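Local coordinates for protein NADPH Quinone Oxidoreductase (Streptococcus mutans, PDB 4F8Y) that probably catalyses the FAD-dependent reduction of quinones such as menadione by NADPH, and adopts a flavodoxin-like fold, at residues I3-T8 with E18-V23; T13-E18 with I125-T130; T161-I166 with Q175-K180. All coordinates share one frame; numbering follows the deposited sequence.

Contact 1. Residues I3-T8 with E18-V23; sequences ILIVYT and EILKQV. With FAD (flavin-adenine dinucleotide), chain E.
Leu-20 lies across the phenol ring of Tyr-7, the two side chains meeting at about a right angle. Its CD2 methyl stands 3.7 Å from the centroid of the Tyr-7 ring and 12° off the ring normal, a CH-pi contact made squarely over the face. Tyr-7 CG is anti to the backbone N (chi1 161°), which carries the ring beside the helix, and a nearly perpendicular chi2 turns its face to Leu-20. The leucine is forked over two residues: while CD2 sits on the ring, its other methyl, CD1, reaches the CG2 branch of Ile-5 at 3.6 Å. Ile-5 divides its own branches in the same way. Its CD1 end runs past Val-23 in the opposite sense and meets Val-23 CG1 at 3.9 Å, so one turn of helix 15-26 straddles two successive inward-facing residues of the strand. Strand 2-7 and helix 15-26 are the first two elements of a beta-alpha-beta unit that closes with strand 32-37, the opening crossover of the flavodoxin-like fold. The axes of 3-7 and 18-23 run antiparallel, at 173° and 10.3 Å apart, as expected for a helix laid back over a parallel sheet. Val-33 and Thr-35 of the next strand and Ile-80 of strand 76-82 pack on Ile-5, which is thus enclosed by sheet and helix alike. On another side of the helix, Gln-22 NE2 donates to Glu-18 OE2 over 2.7 Å, reaching the carboxylate on its anti side. Glu-18 in turn belongs to the FAD pocket: its CG lies 3.3 Å from FAD N6A, the adenine amino nitrogen.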
# COMPACT_ATOMS: atom_id res chain seq x y z
N ILE A 3 -13.70 -20.09 3.02
CA ILE A 3 -12.83 -19.32 2.15
C ILE A 3 -13.30 -17.88 2.01
O ILE A 3 -14.43 -17.63 1.58
CB ILE A 3 -12.72 -19.95 0.73
CG1 ILE A 3 -12.23 -21.40 0.83
CG2 ILE A 3 -11.80 -19.12 -0.16
CD1 ILE A 3 -11.70 -21.97 -0.46
N LEU A 4 -12.45 -16.94 2.39
CA LEU A 4 -12.77 -15.53 2.18
C LEU A 4 -11.94 -14.99 1.01
O LEU A 4 -10.71 -14.96 1.08
CB LEU A 4 -12.52 -14.72 3.45
CG LEU A 4 -12.74 -13.20 3.37
CD1 LEU A 4 -14.21 -12.83 3.44
CD2 LEU A 4 -11.96 -12.48 4.46
N ILE A 5 -12.61 -14.59 -0.06
CA ILE A 5 -11.96 -13.92 -1.18
C ILE A 5 -12.04 -12.42 -0.91
O ILE A 5 -13.14 -11.87 -0.84
CB ILE A 5 -12.65 -14.20 -2.54
CG1 ILE A 5 -12.74 -15.71 -2.84
CG2 ILE A 5 -11.92 -13.48 -3.68
CD1 ILE A 5 -13.90 -16.08 -3.75
N VAL A 6 -10.90 -11.76 -0.75
CA VAL A 6 -10.87 -10.30 -0.69
C VAL A 6 -10.51 -9.76 -2.07
O VAL A 6 -9.40 -9.98 -2.56
CB VAL A 6 -9.90 -9.78 0.39
CG1 VAL A 6 -10.02 -8.28 0.53
CG2 VAL A 6 -10.18 -10.45 1.72
N TYR A 7 -11.46 -9.07 -2.70
CA TYR A 7 -11.33 -8.64 -4.09
C TYR A 7 -11.25 -7.10 -4.21
O TYR A 7 -12.02 -6.36 -3.59
CB TYR A 7 -12.50 -9.21 -4.91
CG TYR A 7 -12.78 -8.51 -6.23
CD1 TYR A 7 -12.08 -8.86 -7.38
CD2 TYR A 7 -13.75 -7.52 -6.32
CE1 TYR A 7 -12.34 -8.22 -8.59
CE2 TYR A 7 -14.01 -6.88 -7.52
CZ TYR A 7 -13.30 -7.24 -8.65
OH TYR A 7 -13.56 -6.60 -9.85
N THR A 8 -10.30 -6.65 -5.03
CA THR A 8 -9.97 -5.24 -5.10
C THR A 8 -9.85 -4.77 -6.54
O THR A 8 -8.83 -4.99 -7.19
CB THR A 8 -8.63 -4.95 -4.36
OG1 THR A 8 -8.71 -5.41 -3.00
CG2 THR A 8 -8.30 -3.45 -4.37
N GLU A 18 -12.97 -10.69 -13.85
CA GLU A 18 -13.05 -11.98 -14.52
C GLU A 18 -12.29 -13.06 -13.73
O GLU A 18 -12.71 -14.22 -13.67
CB GLU A 18 -12.53 -11.89 -15.95
CG GLU A 18 -12.61 -13.19 -16.73
CD GLU A 18 -14.03 -13.70 -16.87
OE1 GLU A 18 -14.95 -12.86 -16.98
OE2 GLU A 18 -14.23 -14.93 -16.88
N ILE A 19 -11.17 -12.68 -13.13
CA ILE A 19 -10.42 -13.57 -12.25
C ILE A 19 -11.25 -13.96 -11.03
O ILE A 19 -11.29 -15.14 -10.66
CB ILE A 19 -9.12 -12.91 -11.76
CG1 ILE A 19 -8.15 -12.72 -12.93
CG2 ILE A 19 -8.49 -13.74 -10.65
CD1 ILE A 19 -7.00 -11.81 -12.60
N LEU A 20 -11.92 -12.98 -10.42
CA LEU A 20 -12.84 -13.23 -9.31
C LEU A 20 -13.89 -14.25 -9.70
O LEU A 20 -14.15 -15.21 -8.97
CB LEU A 20 -13.54 -11.94 -8.90
CG LEU A 20 -14.62 -12.09 -7.84
CD1 LEU A 20 -14.02 -12.62 -6.52
CD2 LEU A 20 -15.38 -10.77 -7.62
N LYS A 21 -14.50 -14.03 -10.86
CA LYS A 21 -15.53 -14.92 -11.38
C LYS A 21 -15.00 -16.35 -11.55
O LYS A 21 -15.67 -17.32 -11.19
CB LYS A 21 -16.06 -14.35 -12.71
CG LYS A 21 -17.48 -14.74 -13.06
CD LYS A 21 -17.55 -16.18 -13.52
N GLN A 22 -13.78 -16.48 -12.09
CA GLN A 22 -13.13 -17.78 -12.24
C GLN A 22 -12.91 -18.49 -10.90
O GLN A 22 -13.07 -19.71 -10.80
CB GLN A 22 -11.78 -17.61 -12.94
CG GLN A 22 -11.88 -17.04 -14.34
CD GLN A 22 -12.65 -17.94 -15.26
OE1 GLN A 22 -12.42 -19.15 -15.32
NE2 GLN A 22 -13.59 -17.36 -16.00
N VAL A 23 -12.54 -17.73 -9.88
CA VAL A 23 -12.31 -18.28 -8.55
C VAL A 23 -13.63 -18.73 -7.90
O VAL A 23 -13.77 -19.87 -7.44
CB VAL A 23 -11.57 -17.29 -7.64
CG1 VAL A 23 -11.46 -17.84 -6.21
CG2 VAL A 23 -10.19 -16.98 -8.22
PA FAD E . -8.20 -4.18 -17.45
O1A FAD E . -7.76 -2.68 -17.97
O2A FAD E . -9.53 -4.13 -16.85
O5B FAD E . -8.18 -5.24 -18.70
C5B FAD E . -6.94 -5.57 -19.27
C4B FAD E . -7.07 -6.36 -20.57
O4B FAD E . -7.74 -7.66 -20.47
C3B FAD E . -7.89 -5.65 -21.72
O3B FAD E . -7.31 -5.52 -22.99
C2B FAD E . -9.26 -6.29 -21.61
O2B FAD E . -10.19 -6.03 -22.62
C1B FAD E . -8.84 -7.68 -21.34
N9A FAD E . -9.88 -8.57 -20.84
C8A FAD E . -10.91 -8.27 -20.04
N7A FAD E . -11.63 -9.43 -19.82
C5A FAD E . -11.01 -10.45 -20.50
C6A FAD E . -11.30 -11.79 -20.62
N6A FAD E . -12.46 -12.35 -19.94
N1A FAD E . -10.52 -12.58 -21.36
C2A FAD E . -9.44 -12.07 -22.00
N3A FAD E . -9.16 -10.74 -21.88
C4A FAD E . -9.94 -9.95 -21.13
N1 FAD E . 1.69 -2.43 -13.53
C2 FAD E . 3.22 -2.57 -13.54
O2 FAD E . 3.70 -3.82 -13.91
N3 FAD E . 3.84 -2.01 -12.24
C4 FAD E . 3.30 -0.68 -11.57
O4 FAD E . 3.64 -0.55 -10.23
C4X FAD E . 1.79 -0.43 -11.81
N5 FAD E . 1.10 0.72 -11.24
C5X FAD E . -0.24 1.09 -11.65
C6 FAD E . -0.86 2.16 -10.97
C7 FAD E . -2.13 2.54 -11.32
C7M FAD E . -2.81 3.69 -10.57
C8 FAD E . -2.78 1.88 -12.31
C8M FAD E . -4.19 2.30 -12.70
C9 FAD E . -2.17 0.85 -12.97
C9A FAD E . -0.86 0.45 -12.61
N10 FAD E . -0.26 -0.65 -13.32
C10 FAD E . 1.09 -1.14 -12.99
C1' FAD E . -1.04 -1.43 -14.25
C2' FAD E . -1.94 -2.52 -13.66
O2' FAD E . -1.31 -3.46 -12.82
C3' FAD E . -2.85 -3.13 -14.70
O3' FAD E . -3.64 -2.19 -15.37
C4' FAD E . -3.68 -4.24 -14.09
O4' FAD E . -2.96 -5.13 -13.29
C5' FAD E . -4.52 -4.99 -15.11
O5' FAD E . -5.62 -5.60 -14.52
P FAD E . -7.06 -4.86 -14.80
O1P FAD E . -8.26 -5.79 -14.17
O2P FAD E . -7.05 -3.52 -14.22
O3P FAD E . -7.03 -4.75 -16.45

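Contact 2. Residues T13-E18 with I125-T130; sequences TSFNAE and ITTHNT. With FAD (flavin-adenine dinucleotide), chain E; VK3 (menadione), chain H.
The first turn of helix 15-26 and the end of strand 120-127 come together with the CA atoms of Asn-16 and Thr-127 7.6 Å apart, and the chain after the strand continues as loop toward the flavin. Ser-14 is the N-cap: its OG accepts from Ala-17 N, leaving the amides of Phe-15 and Asn-16 to point at the FAD diphosphate. Phe-15 N donates to FAD O2A, and Asn-16 N donates to FAD O1P at 2.8 Å, an arrangement in which the helix N terminus probably helps to offset the phosphate charge. Between the segments the main link is Asn-16 ND2 to Thr-127 OG1, 2.9 Å long, nearly straight at 164° and close to the amide plane. The same ND2 also donates to FAD O1P, so its amide is gripped by protein and cofactor together. This is the phosphate-binding corner of the flavodoxin-like fold, at the carboxyl ends of the parallel strands. Thr-127 OG1, set between its backbone N and carbonyl carbon (chi1 58°), shares a 2.8 Å hydrogen bond with FAD O4' of the ribityl chain. Its CG2 methyl turns to the edge of the Phe-15 ring, 4.2 Å from Phe-15 CD2. Farther along, Asn-129 N donates to FAD O2, where the very short Thr-130 OG1 approach is doubtful, while Thr-130 N donates in plane to His-128 ND1, bracing this turn. Asn-129 ND2 is hydrogen-bonded to Glu-167 OE1.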
# COMPACT_ATOMS: atom_id res chain seq x y z
N THR A 13 -16.24 -4.57 -14.69
CA THR A 13 -15.97 -5.25 -15.96
C THR A 13 -14.46 -5.40 -16.26
O THR A 13 -14.06 -5.63 -17.41
CB THR A 13 -16.76 -4.61 -17.15
OG1 THR A 13 -16.35 -3.25 -17.35
CG2 THR A 13 -18.25 -4.64 -16.85
N SER A 14 -13.64 -5.30 -15.22
CA SER A 14 -12.20 -5.42 -15.35
C SER A 14 -11.77 -6.88 -15.53
O SER A 14 -12.56 -7.80 -15.28
CB SER A 14 -11.49 -4.84 -14.11
OG SER A 14 -11.86 -5.55 -12.94
N PHE A 15 -10.54 -7.08 -15.97
CA PHE A 15 -9.97 -8.41 -16.04
C PHE A 15 -9.97 -9.03 -14.65
O PHE A 15 -10.31 -10.21 -14.49
CB PHE A 15 -8.55 -8.35 -16.61
CG PHE A 15 -7.94 -9.71 -16.87
CD1 PHE A 15 -8.45 -10.53 -17.86
CD2 PHE A 15 -6.85 -10.15 -16.13
CE1 PHE A 15 -7.90 -11.77 -18.09
CE2 PHE A 15 -6.29 -11.39 -16.36
CZ PHE A 15 -6.82 -12.19 -17.34
N ASN A 16 -9.62 -8.23 -13.64
CA ASN A 16 -9.62 -8.70 -12.25
C ASN A 16 -10.98 -9.25 -11.84
O ASN A 16 -11.06 -10.25 -11.14
CB ASN A 16 -9.18 -7.60 -11.29
CG ASN A 16 -7.69 -7.61 -11.03
OD1 ASN A 16 -7.24 -8.04 -9.97
ND2 ASN A 16 -6.92 -7.17 -12.01
N ALA A 17 -12.04 -8.58 -12.29
CA ALA A 17 -13.40 -9.07 -12.08
C ALA A 17 -13.62 -10.45 -12.71
O ALA A 17 -14.36 -11.28 -12.17
CB ALA A 17 -14.41 -8.07 -12.63
N GLU A 18 -12.97 -10.69 -13.85
CA GLU A 18 -13.05 -11.98 -14.52
C GLU A 18 -12.29 -13.06 -13.73
O GLU A 18 -12.71 -14.22 -13.67
CB GLU A 18 -12.53 -11.89 -15.95
CG GLU A 18 -12.61 -13.19 -16.73
CD GLU A 18 -14.03 -13.70 -16.87
OE1 GLU A 18 -14.95 -12.86 -16.98
OE2 GLU A 18 -14.23 -14.93 -16.88
N ILE A 125 -3.53 -13.47 -5.79
CA ILE A 125 -3.55 -13.39 -7.24
C ILE A 125 -3.34 -11.95 -7.72
O ILE A 125 -4.17 -11.08 -7.48
CB ILE A 125 -4.84 -13.99 -7.86
CG1 ILE A 125 -5.13 -15.37 -7.27
CG2 ILE A 125 -4.68 -14.12 -9.37
CD1 ILE A 125 -6.54 -15.85 -7.53
N THR A 126 -2.21 -11.73 -8.39
CA THR A 126 -1.83 -10.40 -8.84
C THR A 126 -1.86 -10.28 -10.36
O THR A 126 -1.65 -11.26 -11.08
CB THR A 126 -0.41 -10.00 -8.34
OG1 THR A 126 0.41 -11.17 -8.25
CG2 THR A 126 -0.47 -9.35 -6.98
N THR A 127 -2.13 -9.07 -10.84
CA THR A 127 -1.98 -8.72 -12.24
C THR A 127 -1.05 -7.49 -12.35
O THR A 127 -1.06 -6.62 -11.49
CB THR A 127 -3.36 -8.45 -12.90
OG1 THR A 127 -4.06 -7.41 -12.21
CG2 THR A 127 -4.20 -9.71 -12.87
N HIS A 128 -0.23 -7.44 -13.39
CA HIS A 128 0.60 -6.26 -13.66
C HIS A 128 1.25 -6.33 -15.05
O HIS A 128 1.11 -7.33 -15.76
CB HIS A 128 1.66 -6.05 -12.57
CG HIS A 128 2.60 -7.21 -12.41
ND1 HIS A 128 3.69 -7.39 -13.24
CD2 HIS A 128 2.63 -8.22 -11.52
CE1 HIS A 128 4.34 -8.48 -12.87
NE2 HIS A 128 3.72 -9.01 -11.83
N ASN A 129 1.94 -5.26 -15.45
CA ASN A 129 2.53 -5.14 -16.78
C ASN A 129 4.04 -5.39 -16.87
O ASN A 129 4.64 -5.18 -17.93
CB ASN A 129 2.24 -3.76 -17.36
CG ASN A 129 0.85 -3.63 -17.85
OD1 ASN A 129 0.29 -4.58 -18.40
ND2 ASN A 129 0.27 -2.45 -17.68
N THR A 130 4.64 -5.82 -15.76
CA THR A 130 6.09 -6.03 -15.67
C THR A 130 6.45 -7.47 -16.04
O THR A 130 5.71 -8.40 -15.71
CB THR A 130 6.60 -5.70 -14.23
OG1 THR A 130 6.16 -4.39 -13.87
CG2 THR A 130 8.11 -5.74 -14.15
PA FAD E . -8.20 -4.18 -17.45
O1A FAD E . -7.76 -2.68 -17.97
O2A FAD E . -9.53 -4.13 -16.85
O5B FAD E . -8.18 -5.24 -18.70
C5B FAD E . -6.94 -5.57 -19.27
C4B FAD E . -7.07 -6.36 -20.57
O4B FAD E . -7.74 -7.66 -20.47
C3B FAD E . -7.89 -5.65 -21.72
O3B FAD E . -7.31 -5.52 -22.99
C2B FAD E . -9.26 -6.29 -21.61
O2B FAD E . -10.19 -6.03 -22.62
C1B FAD E . -8.84 -7.68 -21.34
N9A FAD E . -9.88 -8.57 -20.84
C8A FAD E . -10.91 -8.27 -20.04
N7A FAD E . -11.63 -9.43 -19.82
C5A FAD E . -11.01 -10.45 -20.50
C6A FAD E . -11.30 -11.79 -20.62
N6A FAD E . -12.46 -12.35 -19.94
N1A FAD E . -10.52 -12.58 -21.36
C2A FAD E . -9.44 -12.07 -22.00
N3A FAD E . -9.16 -10.74 -21.88
C4A FAD E . -9.94 -9.95 -21.13
N1 FAD E . 1.69 -2.43 -13.53
C2 FAD E . 3.22 -2.57 -13.54
O2 FAD E . 3.70 -3.82 -13.91
N3 FAD E . 3.84 -2.01 -12.24
C4 FAD E . 3.30 -0.68 -11.57
O4 FAD E . 3.64 -0.55 -10.23
C4X FAD E . 1.79 -0.43 -11.81
N5 FAD E . 1.10 0.72 -11.24
C5X FAD E . -0.24 1.09 -11.65
C6 FAD E . -0.86 2.16 -10.97
C7 FAD E . -2.13 2.54 -11.32
C7M FAD E . -2.81 3.69 -10.57
C8 FAD E . -2.78 1.88 -12.31
C8M FAD E . -4.19 2.30 -12.70
C9 FAD E . -2.17 0.85 -12.97
C9A FAD E . -0.86 0.45 -12.61
N10 FAD E . -0.26 -0.65 -13.32
C10 FAD E . 1.09 -1.14 -12.99
C1' FAD E . -1.04 -1.43 -14.25
C2' FAD E . -1.94 -2.52 -13.66
O2' FAD E . -1.31 -3.46 -12.82
C3' FAD E . -2.85 -3.13 -14.70
O3' FAD E . -3.64 -2.19 -15.37
C4' FAD E . -3.68 -4.24 -14.09
O4' FAD E . -2.96 -5.13 -13.29
C5' FAD E . -4.52 -4.99 -15.11
O5' FAD E . -5.62 -5.60 -14.52
P FAD E . -7.06 -4.86 -14.80
O1P FAD E . -8.26 -5.79 -14.17
O2P FAD E . -7.05 -3.52 -14.22
O3P FAD E . -7.03 -4.75 -16.45
C1K VK3 H . 2.79 2.58 -13.61
O1K VK3 H . 1.87 3.56 -13.22
C2K VK3 H . 4.12 2.50 -12.93
C3K VK3 H . 5.04 1.54 -13.31
C4K VK3 H . 4.72 0.64 -14.36
O4K VK3 H . 5.68 -0.32 -14.74
C5K VK3 H . 3.44 0.71 -15.01
C6K VK3 H . 3.09 -0.19 -16.06
C7K VK3 H . 1.87 -0.10 -16.67
C8K VK3 H . 0.88 0.93 -16.25
C9K VK3 H . 1.22 1.79 -15.25
C10 VK3 H . 2.48 1.71 -14.61
C11 VK3 H . 6.41 1.47 -12.63

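Contact 3. Residues T161-I166 with Q175-K180; sequences TELTSI and QKLLHK. With FAD (flavin-adenine dinucleotide), chain E.
Leu-177 sets its CD1 methyl against both Ile-166 and Leu-163, and these three side chains form the apolar centre of the contact. The tightest approach is Ile-166 CD1 to Leu-177 CD1 at 3.3 Å, closer than carbon atoms usually come. The same Leu-177 CD1 lies 3.9 Å from Leu-163 CB, the two leucines running past each other in opposite directions. Ile-166 can take part although its CB does not aim at the helix: with CG1 anti to the backbone N (chi1 -158°), its CD1 end swings in toward Leu-177. Its other branch serves the cofactor, CG2 resting 3.7 Å from FAD C5', so one isoleucine joins the helix packing to the ribityl chain. At the outer margin Lys-180, bent at chi3, runs past Leu-163 in the opposite direction, and its CE passes 4.1 Å from Leu-163 CD2; here the lysine contributes the aliphatic part of its chain. The next residue of the helix after Leu-177, Leu-178, starts away from the strand and puts CD1 3.8 Å from FAD N1A, beside the adenine. What positions the strand side is the sheet: Leu-163 is held by backbone hydrogen bonds to Thr-126 and His-128, and Ile-166 by one to His-128. Ile-169, in the connecting loop, packs on Leu-177. Strand 155-163 is one of the two edge strands of the parallel sheet within this chain, and helix 171-186 folds back over it with the short axes 10.4 Å apart at 169°. Helix 15-26 lies next to this helix on the same face, its Ile-19 touching Leu-163 and its Glu-18 and Gln-22 touching Leu-178.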
# COMPACT_ATOMS: atom_id res chain seq x y z
N THR A 161 0.57 -15.98 -6.90
CA THR A 161 0.31 -16.23 -8.30
C THR A 161 0.30 -14.91 -9.08
O THR A 161 -0.62 -14.10 -8.95
CB THR A 161 -1.03 -17.00 -8.49
OG1 THR A 161 -0.90 -18.31 -7.94
CG2 THR A 161 -1.40 -17.11 -9.98
N GLU A 162 1.34 -14.71 -9.88
CA GLU A 162 1.53 -13.46 -10.62
C GLU A 162 1.20 -13.64 -12.10
O GLU A 162 1.81 -14.46 -12.78
CB GLU A 162 2.96 -12.96 -10.45
CG GLU A 162 3.49 -13.19 -9.05
CD GLU A 162 4.96 -12.89 -8.92
OE1 GLU A 162 5.34 -11.72 -9.11
OE2 GLU A 162 5.73 -13.82 -8.59
N LEU A 163 0.22 -12.88 -12.57
CA LEU A 163 -0.14 -12.85 -13.99
C LEU A 163 0.53 -11.62 -14.61
O LEU A 163 0.05 -10.49 -14.48
CB LEU A 163 -1.66 -12.81 -14.16
CG LEU A 163 -2.50 -13.81 -13.35
CD1 LEU A 163 -3.96 -13.81 -13.77
CD2 LEU A 163 -1.92 -15.22 -13.43
N THR A 164 1.66 -11.87 -15.28
CA THR A 164 2.57 -10.82 -15.72
C THR A 164 2.29 -10.34 -17.16
O THR A 164 1.46 -10.92 -17.87
CB THR A 164 4.05 -11.27 -15.57
OG1 THR A 164 4.32 -12.33 -16.49
CG2 THR A 164 4.32 -11.76 -14.16
N SER A 165 2.98 -9.27 -17.57
CA SER A 165 2.77 -8.65 -18.88
C SER A 165 1.31 -8.78 -19.27
O SER A 165 0.98 -9.23 -20.38
CB SER A 165 3.67 -9.30 -19.93
OG SER A 165 5.01 -9.36 -19.49
N ILE A 166 0.44 -8.38 -18.35
CA ILE A 166 -0.97 -8.73 -18.41
C ILE A 166 -1.68 -7.97 -19.52
O ILE A 166 -2.60 -8.50 -20.16
CB ILE A 166 -1.69 -8.52 -17.04
CG1 ILE A 166 -2.96 -9.37 -16.97
CG2 ILE A 166 -2.00 -7.05 -16.79
CD1 ILE A 166 -2.75 -10.80 -17.38
N GLN A 175 -6.80 -15.43 -21.76
CA GLN A 175 -7.77 -16.51 -21.54
C GLN A 175 -7.05 -17.75 -21.00
O GLN A 175 -7.54 -18.42 -20.09
CB GLN A 175 -8.53 -16.84 -22.84
N LYS A 176 -5.88 -18.05 -21.55
CA LYS A 176 -5.00 -19.08 -21.01
C LYS A 176 -4.66 -18.85 -19.52
O LYS A 176 -4.72 -19.77 -18.72
CB LYS A 176 -3.72 -19.21 -21.84
CG LYS A 176 -3.86 -20.07 -23.10
CD LYS A 176 -2.52 -20.28 -23.78
CE LYS A 176 -2.60 -21.35 -24.86
NZ LYS A 176 -3.73 -21.15 -25.83
N LEU A 177 -4.30 -17.61 -19.16
CA LEU A 177 -4.11 -17.26 -17.75
C LEU A 177 -5.36 -17.57 -16.89
O LEU A 177 -5.24 -18.06 -15.77
CB LEU A 177 -3.71 -15.79 -17.60
CG LEU A 177 -2.32 -15.44 -18.11
CD1 LEU A 177 -2.03 -13.97 -17.87
CD2 LEU A 177 -1.28 -16.31 -17.43
N LEU A 178 -6.54 -17.28 -17.43
CA LEU A 178 -7.79 -17.56 -16.74
C LEU A 178 -7.96 -19.06 -16.50
O LEU A 178 -8.44 -19.48 -15.45
CB LEU A 178 -8.99 -17.00 -17.51
CG LEU A 178 -9.12 -15.48 -17.54
CD1 LEU A 178 -10.19 -15.03 -18.52
CD2 LEU A 178 -9.39 -14.93 -16.14
N HIS A 179 -7.54 -19.87 -17.47
CA HIS A 179 -7.57 -21.33 -17.32
C HIS A 179 -6.66 -21.80 -16.19
O HIS A 179 -7.01 -22.71 -15.43
CB HIS A 179 -7.17 -22.02 -18.63
CG HIS A 179 -8.01 -21.63 -19.81
ND1 HIS A 179 -9.21 -20.96 -19.68
CD2 HIS A 179 -7.84 -21.84 -21.13
CE1 HIS A 179 -9.73 -20.76 -20.87
NE2 HIS A 179 -8.92 -21.29 -21.77
N LYS A 180 -5.48 -21.18 -16.10
CA LYS A 180 -4.53 -21.48 -15.01
C LYS A 180 -5.12 -21.15 -13.62
O LYS A 180 -4.98 -21.94 -12.68
CB LYS A 180 -3.20 -20.76 -15.25
CG LYS A 180 -2.06 -21.20 -14.31
CD LYS A 180 -0.72 -20.51 -14.63
CE LYS A 180 -0.64 -19.10 -14.07
NZ LYS A 180 0.76 -18.54 -14.06
PA FAD E . -8.20 -4.18 -17.45
O1A FAD E . -7.76 -2.68 -17.97
O2A FAD E . -9.53 -4.13 -16.85
O5B FAD E . -8.18 -5.24 -18.70
C5B FAD E . -6.94 -5.57 -19.27
C4B FAD E . -7.07 -6.36 -20.57
O4B FAD E . -7.74 -7.66 -20.47
C3B FAD E . -7.89 -5.65 -21.72
O3B FAD E . -7.31 -5.52 -22.99
C2B FAD E . -9.26 -6.29 -21.61
O2B FAD E . -10.19 -6.03 -22.62
C1B FAD E . -8.84 -7.68 -21.34
N9A FAD E . -9.88 -8.57 -20.84
C8A FAD E . -10.91 -8.27 -20.04
N7A FAD E . -11.63 -9.43 -19.82
C5A FAD E . -11.01 -10.45 -20.50
C6A FAD E . -11.30 -11.79 -20.62
N6A FAD E . -12.46 -12.35 -19.94
N1A FAD E . -10.52 -12.58 -21.36
C2A FAD E . -9.44 -12.07 -22.00
N3A FAD E . -9.16 -10.74 -21.88
C4A FAD E . -9.94 -9.95 -21.13
N1 FAD E . 1.69 -2.43 -13.53
C2 FAD E . 3.22 -2.57 -13.54
O2 FAD E . 3.70 -3.82 -13.91
N3 FAD E . 3.84 -2.01 -12.24
C4 FAD E . 3.30 -0.68 -11.57
O4 FAD E . 3.64 -0.55 -10.23
C4X FAD E . 1.79 -0.43 -11.81
N5 FAD E . 1.10 0.72 -11.24
C5X FAD E . -0.24 1.09 -11.65
C6 FAD E . -0.86 2.16 -10.97
C7 FAD E . -2.13 2.54 -11.32
C7M FAD E . -2.81 3.69 -10.57
C8 FAD E . -2.78 1.88 -12.31
C8M FAD E . -4.19 2.30 -12.70
C9 FAD E . -2.17 0.85 -12.97
C9A FAD E . -0.86 0.45 -12.61
N10 FAD E . -0.26 -0.65 -13.32
C10 FAD E . 1.09 -1.14 -12.99
C1' FAD E . -1.04 -1.43 -14.25
C2' FAD E . -1.94 -2.52 -13.66
O2' FAD E . -1.31 -3.46 -12.82
C3' FAD E . -2.85 -3.13 -14.70
O3' FAD E . -3.64 -2.19 -15.37
C4' FAD E . -3.68 -4.24 -14.09
O4' FAD E . -2.96 -5.13 -13.29
C5' FAD E . -4.52 -4.99 -15.11
O5' FAD E . -5.62 -5.60 -14.52
P FAD E . -7.06 -4.86 -14.80
O1P FAD E . -8.26 -5.79 -14.17
O2P FAD E . -7.05 -3.52 -14.22
O3P FAD E . -7.03 -4.75 -16.45

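How the contacts relate
From the N terminus, contact 1 closes first, a short loop that brings helix 15-26 back onto strand 2-7. Contact 2 opens within that loop, at 13-18, and crosses contact 1, sharing Glu-18 with it; its far partner, 125-130, lies more than a hundred residues on, so it ties the first helix to strand 120-127. Ile-19 CD1 of contact 1 packs on Thr-127 CG2 of contact 2 at 3.5 Å. Contact 3 follows in series, a second short loop that folds helix 171-186 onto strand 155-163. Strands 120-127 and 155-163 are neighbours in the sheet, which brings contacts 2 and 3 side by side, and all three contacts meet FAD.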